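Local structure of uncharacterized protein lp_0118 (Lactobacillus plantarum, 3K2Y) at residues A[48-53]-A[61-66]. The protein is of unknown function but carries a HIRAN domain and probably binds nucleic acid. Sequence-based numbering, arbitrary orientation.
Sequences NAISVW and GYIARY
The beta hairpin of strands 50-53 and 59-63, part of a closed antiparallel barrel, pairs Ser51 with Tyr62 at a non-hydrogen-bonded position. Two backbone bonds flank them: Ile63 N to Ile50 O, 2.9 Å, and Val52 N to Gly61 O, also 2.9 Å. Where the strands part, a water takes the N-H of Ile50 and gives a hydrogen to Ile63 O. Tyr62 swings its CG anti to the carbonyl carbon (chi1 -72°), laying the ring across the neighbouring strand: Ser51 CB sits over one face, 4.0 Å from the ring centroid, a CH-pi contact, and Ala49 CB lies obliquely 4.1 Å from Tyr62 CE2. Glu40 links the pair, accepting from Ser51 OG and bonding Tyr62 OH, which also meets Lys59; Trp53 NE1 donates to Ser51 OG, which lies close to the indole plane. A leucine in place of Tyr62 would probably leave Glu40 and Lys59 without their shared hydroxyl and Ser51 CB without its aromatic cover. Ile63, which touches Val11, meets with its CD1 the CG2 of Val52, itself on Val13, at 3.9 Å, and Ile63 CG1 packs on Ile50 CB. Such apolar packing inside and polar-ended groups outside suit a hairpin in the small beta-barrel of a HIRAN domain.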
loop_
_atom_site.group_PDB
_atom_site.type_symbol
_atom_site.label_atom_id
_atom_site.label_comp_id
_atom_site.label_asym_id
_atom_site.label_seq_id
_atom_site.Cartn_x
_atom_site.Cartn_y
_atom_site.Cartn_z
ATOM N N ASN A 48 -7.295 -3.000 5.752
ATOM C CA ASN A 48 -7.046 -3.169 7.183
ATOM C C ASN A 48 -5.759 -2.482 7.602
ATOM O O ASN A 48 -5.350 -2.555 8.765
ATOM C CB ASN A 48 -6.963 -4.653 7.537
ATOM C CG ASN A 48 -8.327 -5.295 7.670
ATOM O OD1 ASN A 48 -8.591 -6.328 7.067
ATOM N ND2 ASN A 48 -9.198 -4.688 8.468
ATOM N N ALA A 49 -5.137 -1.813 6.636
ATOM C CA ALA A 49 -3.883 -1.100 6.834
ATOM C C ALA A 49 -3.860 -0.189 8.053
ATOM O O ALA A 49 -4.867 0.425 8.419
ATOM C CB ALA A 49 -3.552 -0.285 5.588
ATOM N N ILE A 50 -2.682 -0.121 8.666
ATOM C CA ILE A 50 -2.429 0.716 9.827
ATOM C C ILE A 50 -0.981 1.175 9.740
ATOM O O ILE A 50 -0.060 0.391 9.989
ATOM C CB ILE A 50 -2.588 -0.046 11.157
ATOM C CG1 ILE A 50 -4.009 -0.577 11.309
ATOM C CG2 ILE A 50 -2.277 0.888 12.316
ATOM C CD1 ILE A 50 -4.170 -1.479 12.521
ATOM N N SER A 51 -0.783 2.437 9.370
ATOM C CA SER A 51 0.560 2.985 9.274
ATOM C C SER A 51 1.059 3.405 10.653
ATOM O O SER A 51 0.272 3.741 11.543
ATOM C CB SER A 51 0.596 4.176 8.304
ATOM O OG SER A 51 -0.442 5.110 8.555
ATOM N N VAL A 52 2.374 3.360 10.826
ATOM C CA VAL A 52 3.001 3.724 12.086
ATOM C C VAL A 52 3.762 5.036 11.905
ATOM O O VAL A 52 4.300 5.307 10.827
ATOM C CB VAL A 52 3.966 2.613 12.553
ATOM C CG1 VAL A 52 4.509 2.932 13.944
ATOM C CG2 VAL A 52 3.237 1.270 12.550
ATOM N N TRP A 53 3.792 5.854 12.952
ATOM C CA TRP A 53 4.469 7.139 12.878
ATOM C C TRP A 53 5.187 7.522 14.167
ATOM O O TRP A 53 4.893 6.995 15.241
ATOM C CB TRP A 53 3.466 8.240 12.530
ATOM C CG TRP A 53 2.643 7.965 11.313
ATOM C CD1 TRP A 53 1.651 7.034 11.183
ATOM C CD2 TRP A 53 2.723 8.642 10.054
ATOM N NE1 TRP A 53 1.107 7.092 9.925
ATOM C CE2 TRP A 53 1.744 8.069 9.209
ATOM C CE3 TRP A 53 3.526 9.679 9.557
ATOM C CZ2 TRP A 53 1.545 8.499 7.893
ATOM C CZ3 TRP A 53 3.329 10.109 8.246
ATOM C CH2 TRP A 53 2.345 9.517 7.430
ATOM N N GLY A 61 6.259 3.091 8.613
ATOM C CA GLY A 61 5.830 1.943 7.837
ATOM C C GLY A 61 4.411 1.512 8.150
ATOM O O GLY A 61 3.535 2.348 8.356
ATOM N N TYR A 62 4.186 0.201 8.181
ATOM C CA TYR A 62 2.866 -0.355 8.463
ATOM C C TYR A 62 2.940 -1.552 9.387
ATOM O O TYR A 62 3.996 -2.165 9.539
ATOM C CB TYR A 62 2.184 -0.812 7.172
ATOM C CG TYR A 62 1.713 0.308 6.289
ATOM C CD1 TYR A 62 2.590 0.966 5.430
ATOM C CD2 TYR A 62 0.391 0.739 6.341
ATOM C CE1 TYR A 62 2.159 2.031 4.646
ATOM C CE2 TYR A 62 -0.048 1.799 5.566
ATOM C CZ TYR A 62 0.838 2.443 4.723
ATOM O OH TYR A 62 0.402 3.519 3.989
ATOM N N ILE A 63 1.806 -1.882 10.003
ATOM C CA ILE A 63 1.729 -3.057 10.868
ATOM C C ILE A 63 1.680 -4.198 9.857
ATOM O O ILE A 63 0.912 -4.130 8.901
ATOM C CB ILE A 63 0.411 -3.100 11.687
ATOM C CG1 ILE A 63 0.275 -1.852 12.568
ATOM C CG2 ILE A 63 0.367 -4.375 12.526
ATOM C CD1 ILE A 63 1.193 -1.822 13.763
ATOM N N ALA A 64 2.493 -5.231 10.057
ATOM C CA ALA A 64 2.520 -6.376 9.147
ATOM C C ALA A 64 1.109 -6.879 8.844
ATOM O O ALA A 64 0.263 -6.957 9.736
ATOM C CB ALA A 64 3.358 -7.490 9.741
ATOM N N ARG A 65 0.871 -7.219 7.579
ATOM C CA ARG A 65 -0.431 -7.700 7.112
ATOM C C ARG A 65 -0.985 -8.908 7.869
ATOM O O ARG A 65 -2.204 -9.065 7.987
ATOM C CB ARG A 65 -0.360 -8.021 5.614
ATOM C CG ARG A 65 -1.652 -8.561 5.020
ATOM C CD ARG A 65 -1.540 -8.728 3.512
ATOM N NE ARG A 65 -1.449 -7.442 2.823
ATOM C CZ ARG A 65 -1.200 -7.302 1.524
ATOM N NH1 ARG A 65 -1.010 -8.371 0.760
ATOM N NH2 ARG A 65 -1.140 -6.092 0.987
ATOM N N TYR A 66 -0.099 -9.757 8.383
ATOM C CA TYR A 66 -0.533 -10.935 9.131
ATOM C C TYR A 66 -0.799 -10.607 10.607
ATOM O O TYR A 66 -0.933 -11.508 11.434
ATOM C CB TYR A 66 0.517 -12.045 9.014
ATOM C CG TYR A 66 1.881 -11.642 9.512
ATOM C CD1 TYR A 66 2.247 -11.839 10.841
ATOM C CD2 TYR A 66 2.793 -11.019 8.660
ATOM C CE1 TYR A 66 3.490 -11.421 11.314
ATOM C CE2 TYR A 66 4.035 -10.596 9.121
ATOM C CZ TYR A 66 4.377 -10.799 10.447
ATOM O OH TYR A 66 5.602 -10.370 10.900
HETATM O O HOH W 1 -1.016 -2.471 7.996
#